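Local coordinates for protein putative aldo/keto reductase (Salmonella enterica subsp. enterica serovar Typhimurium, PDB 4R9O) that probably acts as an NADP-dependent oxidoreductase of the aldo/keto reductase family, with a substrate that is not established, at residues C[8-11]-C[16-19]; C[201-206]-C[255-260]. One frame throughout, in Å; residues are numbered along the deposited sequence.

Interaction 1: C[8-11]-C[16-19]; sequences VTIA and EFSR
The phenyl ring of F17 meets I10 along its CD2-CE2 bond, obliquely. Two carbons of the isoleucine share the work: I10 CG2 lies 3.6 Å from F17 CD2, and I10 CD1 sits the same 3.6 Å from F17 CE2. With chi1 at 71°, CG1 of I10 stands between the backbone N and the carbonyl carbon, and the extended bond beyond it carries CD1 on to CE2, while CG2 stays by CD2. L261, V84 and Q82 also touch the F17 side chain.

The backbones pair antiparallel at the foot of this side-chain contact. V8 and F17 form a hydrogen-bonded pair with a bond each way: V8 N to F17 O at 2.7 Å and F17 N to V8 O at 2.8 Å, both fairly straight. The carbonyl of V8 also receives a CA-H contact from E16, its O lying 3.3 Å from E16 CA. On the side chain of V8, CG2 packs on F17 O at 3.6 Å and reaches R19 CA at 4.0 Å.

T9 and E16, the next pair, are non-hydrogen-bonded, and their side chains project from the sheet face turned away from V8 and F17. There E16 CG rests 3.8 Å from V8 O, and the carboxylate goes on to a salt bridge with R7. R19, at the other end, sends its guanidinium away to E279. This is the N-terminal beta hairpin of an aldo/keto reductase, its second strand continuing as a strand of the TIM barrel.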
loop_
_atom_site.group_PDB
_atom_site.type_symbol
_atom_site.label_atom_id
_atom_site.label_comp_id
_atom_site.label_asym_id
_atom_site.label_seq_id
_atom_site.Cartn_x
_atom_site.Cartn_y
_atom_site.Cartn_z
ATOM N N VAL C 8 19.331 -34.811 4.743
ATOM C CA VAL C 8 19.720 -33.579 5.408
ATOM C C VAL C 8 19.165 -33.533 6.825
ATOM O O VAL C 8 18.054 -33.988 7.083
ATOM C CB VAL C 8 19.242 -32.329 4.616
ATOM C CG1 VAL C 8 19.974 -32.212 3.284
ATOM C CG2 VAL C 8 17.742 -32.364 4.393
ATOM N N THR C 9 19.961 -33.017 7.752
ATOM C CA THR C 9 19.459 -32.730 9.090
ATOM C C THR C 9 18.799 -31.356 9.063
ATOM O O THR C 9 19.457 -30.360 8.791
ATOM C CB THR C 9 20.584 -32.772 10.137
ATOM O OG1 THR C 9 21.257 -34.034 10.054
ATOM C CG2 THR C 9 20.019 -32.598 11.539
ATOM N N ILE C 10 17.500 -31.297 9.343
ATOM C CA ILE C 10 16.762 -30.059 9.103
ATOM C C ILE C 10 16.935 -29.009 10.200
ATOM O O ILE C 10 16.683 -27.829 9.966
ATOM C CB ILE C 10 15.268 -30.341 8.915
ATOM C CG1 ILE C 10 14.633 -30.757 10.245
ATOM C CG2 ILE C 10 15.081 -31.423 7.854
ATOM C CD1 ILE C 10 13.158 -30.998 10.155
ATOM N N ALA C 11 17.388 -29.425 11.380
ATOM C CA ALA C 11 17.550 -28.518 12.516
ATOM C C ALA C 11 18.543 -29.138 13.499
ATOM O O ALA C 11 18.746 -30.352 13.454
ATOM C CB ALA C 11 16.196 -28.269 13.178
ATOM N N GLU C 16 16.442 -36.399 10.399
ATOM C CA GLU C 16 17.086 -36.439 9.104
ATOM C C GLU C 16 16.026 -36.685 8.038
ATOM O O GLU C 16 15.334 -37.710 8.064
ATOM C CB GLU C 16 18.157 -37.524 9.084
ATOM C CG GLU C 16 18.975 -37.594 7.816
ATOM C CD GLU C 16 20.086 -38.623 7.914
ATOM O OE1 GLU C 16 19.913 -39.746 7.387
ATOM O OE2 GLU C 16 21.131 -38.311 8.530
ATOM N N PHE C 17 15.889 -35.729 7.120
ATOM C CA PHE C 17 14.917 -35.821 6.032
ATOM C C PHE C 17 15.594 -35.998 4.678
ATOM O O PHE C 17 16.805 -35.815 4.538
ATOM C CB PHE C 17 14.030 -34.570 5.980
ATOM C CG PHE C 17 12.965 -34.519 7.043
ATOM C CD1 PHE C 17 12.748 -35.594 7.890
ATOM C CD2 PHE C 17 12.172 -33.387 7.188
ATOM C CE1 PHE C 17 11.771 -35.543 8.868
ATOM C CE2 PHE C 17 11.182 -33.332 8.167
ATOM C CZ PHE C 17 10.983 -34.412 9.004
ATOM N N SER C 18 14.813 -36.360 3.670
ATOM C CA SER C 18 15.320 -36.261 2.308
ATOM C C SER C 18 15.192 -34.787 1.894
ATOM O O SER C 18 14.254 -34.113 2.298
ATOM C CB SER C 18 14.566 -37.204 1.360
ATOM O OG SER C 18 13.178 -36.922 1.342
ATOM N N ARG C 19 16.150 -34.294 1.118
ATOM C CA ARG C 19 16.190 -32.895 0.696
ATOM C C ARG C 19 14.949 -32.482 -0.096
ATOM O O ARG C 19 14.521 -31.325 -0.055
ATOM C CB ARG C 19 17.449 -32.649 -0.140
ATOM C CG ARG C 19 17.754 -31.202 -0.406
ATOM C CD ARG C 19 19.012 -31.092 -1.234
ATOM N NE ARG C 19 19.437 -29.708 -1.348
ATOM C CZ ARG C 19 20.484 -29.311 -2.053
ATOM N NH1 ARG C 19 21.211 -30.207 -2.712
ATOM N NH2 ARG C 19 20.795 -28.019 -2.102
#

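Interaction 2: C[201-206]-C[255-260]; sequences QLQQLR and RLPSQP
Q203, on helix 198-205, packs its side chain against P257 and S258, and it supplies most of the helix's share of the contact. Its CB comes 4.4 Å from S258 CA, where the two backbones run closest. CG, placed anti to the backbone N (chi1 -178°), then lies 3.8 Å from P257 O. One bond further, Q203 CD is 4.1 Å from P257 CB, and the amide ends beside the CB and CG carbons of the proline ring. Which amide atom is nitrogen and which oxygen is doubtful in the model, so the tip is best read as packing: no hydrogen bond joins the two segments, and the two side chains cross at a slant.

Each partner is held in shape by its own backbone. A type I turn from L256 to Q259, closed by Q259 N to L256 O at 2.9 Å, presents P257 and S258 to the helix. On the other side the helix finishes in a Schellman motif, with R206 at positive phi and R206 N bonded to Q203 O at 3.1 Å. M137 of the second subunit packs on both Q203 and P257, while R174 of that subunit bonds to the carbonyls of Q203 and Q204. The arrangement belongs to the outer layer of a TIM barrel: the end of one helix settles against the loop that leads from helix 245-254 into strand 261-264.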
loop_
_atom_site.group_PDB
_atom_site.type_symbol
_atom_site.label_atom_id
_atom_site.label_comp_id
_atom_site.label_asym_id
_atom_site.label_seq_id
_atom_site.Cartn_x
_atom_site.Cartn_y
_atom_site.Cartn_z
ATOM N N GLN C 201 15.827 -15.412 9.830
ATOM C CA GLN C 201 15.718 -16.073 11.121
ATOM C C GLN C 201 16.050 -17.566 11.019
ATOM O O GLN C 201 16.734 -18.117 11.880
ATOM C CB GLN C 201 14.306 -15.903 11.705
ATOM C CG GLN C 201 14.101 -16.678 12.993
ATOM C CD GLN C 201 12.664 -16.687 13.439
ATOM O OE1 GLN C 201 11.791 -17.171 12.721
ATOM N NE2 GLN C 201 12.396 -16.108 14.608
ATOM N N LEU C 202 15.554 -18.219 9.976
ATOM C CA LEU C 202 15.771 -19.659 9.822
ATOM C C LEU C 202 17.248 -19.957 9.570
ATOM O O LEU C 202 17.814 -20.855 10.193
ATOM C CB LEU C 202 14.904 -20.233 8.692
ATOM C CG LEU C 202 13.401 -20.145 8.987
ATOM C CD1 LEU C 202 12.583 -20.640 7.799
ATOM C CD2 LEU C 202 13.045 -20.941 10.258
ATOM N N GLN C 203 17.873 -19.203 8.671
ATOM C CA GLN C 203 19.308 -19.348 8.461
ATOM C C GLN C 203 20.073 -19.101 9.763
ATOM O O GLN C 203 21.005 -19.826 10.084
ATOM C CB GLN C 203 19.828 -18.400 7.372
ATOM C CG GLN C 203 21.317 -18.589 7.135
ATOM C CD GLN C 203 21.956 -17.578 6.193
ATOM O OE1 GLN C 203 21.296 -16.954 5.357
ATOM N NE2 GLN C 203 23.261 -17.433 6.318
ATOM N N GLN C 204 19.665 -18.095 10.530
ATOM C CA GLN C 204 20.389 -17.750 11.749
ATOM C C GLN C 204 20.339 -18.905 12.746
ATOM O O GLN C 204 21.342 -19.252 13.361
ATOM C CB GLN C 204 19.810 -16.480 12.390
ATOM C CG GLN C 204 20.520 -16.071 13.671
ATOM C CD GLN C 204 19.940 -14.809 14.284
ATOM O OE1 GLN C 204 19.453 -13.930 13.577
ATOM N NE2 GLN C 204 19.986 -14.718 15.606
ATOM N N LEU C 205 19.161 -19.496 12.886
ATOM C CA LEU C 205 18.952 -20.596 13.819
ATOM C C LEU C 205 19.402 -21.947 13.268
ATOM O O LEU C 205 19.326 -22.945 13.970
ATOM C CB LEU C 205 17.472 -20.671 14.215
ATOM C CG LEU C 205 16.923 -19.465 14.966
ATOM C CD1 LEU C 205 15.476 -19.707 15.364
ATOM C CD2 LEU C 205 17.762 -19.203 16.186
ATOM N N ARG C 206 19.870 -21.962 12.021
ATOM C CA ARG C 206 20.276 -23.188 11.319
ATOM C C ARG C 206 19.131 -24.195 11.216
ATOM O O ARG C 206 19.331 -25.403 11.339
ATOM C CB ARG C 206 21.486 -23.830 11.992
ATOM C CG ARG C 206 22.669 -22.853 12.126
ATOM C CD ARG C 206 23.972 -23.535 12.507
ATOM N NE ARG C 206 25.044 -22.548 12.650
ATOM C CZ ARG C 206 25.765 -22.065 11.641
ATOM N NH1 ARG C 206 25.556 -22.493 10.397
ATOM N NH2 ARG C 206 26.710 -21.166 11.873
ATOM N N ARG C 255 19.136 -22.834 -4.159
ATOM C CA ARG C 255 20.273 -21.913 -4.103
ATOM C C ARG C 255 20.199 -20.988 -2.878
ATOM O O ARG C 255 21.212 -20.440 -2.444
ATOM C CB ARG C 255 20.340 -21.094 -5.403
ATOM C CG ARG C 255 21.508 -20.102 -5.512
ATOM C CD ARG C 255 22.849 -20.793 -5.333
ATOM N NE ARG C 255 23.966 -19.846 -5.354
ATOM C CZ ARG C 255 24.369 -19.143 -4.298
ATOM N NH1 ARG C 255 25.406 -18.320 -4.406
ATOM N NH2 ARG C 255 23.737 -19.262 -3.130
ATOM N N LEU C 256 19.001 -20.827 -2.317
ATOM C CA LEU C 256 18.814 -19.966 -1.148
ATOM C C LEU C 256 19.647 -20.440 0.039
ATOM O O LEU C 256 19.714 -21.633 0.316
ATOM C CB LEU C 256 17.339 -19.908 -0.752
ATOM C CG LEU C 256 16.394 -19.243 -1.764
ATOM C CD1 LEU C 256 14.952 -19.262 -1.258
ATOM C CD2 LEU C 256 16.838 -17.818 -2.044
ATOM N N PRO C 257 20.278 -19.496 0.758
ATOM C CA PRO C 257 21.153 -19.855 1.884
ATOM C C PRO C 257 20.410 -20.359 3.140
ATOM O O PRO C 257 21.069 -20.830 4.066
ATOM C CB PRO C 257 21.905 -18.553 2.167
ATOM C CG PRO C 257 20.995 -17.483 1.675
ATOM C CD PRO C 257 20.282 -18.046 0.486
ATOM N N SER C 258 19.082 -20.285 3.181
ATOM C CA SER C 258 18.338 -21.012 4.220
ATOM C C SER C 258 18.295 -22.519 3.914
ATOM O O SER C 258 17.922 -23.332 4.768
ATOM C CB SER C 258 16.914 -20.464 4.367
ATOM O OG SER C 258 16.274 -20.323 3.111
ATOM N N GLN C 259 18.695 -22.878 2.698
ATOM C CA GLN C 259 18.764 -24.282 2.255
ATOM C C GLN C 259 17.429 -25.024 2.391
ATOM O O GLN C 259 17.339 -26.018 3.097
ATOM C CB GLN C 259 19.859 -25.022 3.030
ATOM C CG GLN C 259 21.214 -24.314 2.981
ATOM C CD GLN C 259 22.314 -25.093 3.687
ATOM O OE1 GLN C 259 22.750 -26.139 3.207
ATOM N NE2 GLN C 259 22.763 -24.587 4.833
ATOM N N PRO C 260 16.393 -24.547 1.683
ATOM C CA PRO C 260 15.046 -25.125 1.766
ATOM C C PRO C 260 14.959 -26.563 1.241
ATOM O O PRO C 260 15.769 -26.974 0.401
ATOM C CB PRO C 260 14.205 -24.193 0.876
ATOM C CG PRO C 260 15.047 -22.961 0.676
ATOM C CD PRO C 260 16.450 -23.455 0.699
#

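From the N terminus, interaction 1 comes first, closing a short loop of four residues between strands 7-9 and 16-23. Most of the barrel follows before interaction 2 opens at helix 198-205; it then closes over 48 largely helical residues, returning at the loop before strand 261-264. The two are in series, neither nested nor crossed, yet they lie close in space, with centres 13 Å apart and nearest atoms about 4 Å apart. R208 spans them: its backbone bonds to I10, its side chain to Q259 O. Strand 261-264, which follows the second contact, pairs in parallel with strand 16-23, so the hairpin's second strand lies beside the strand that the loop 255-260 enters.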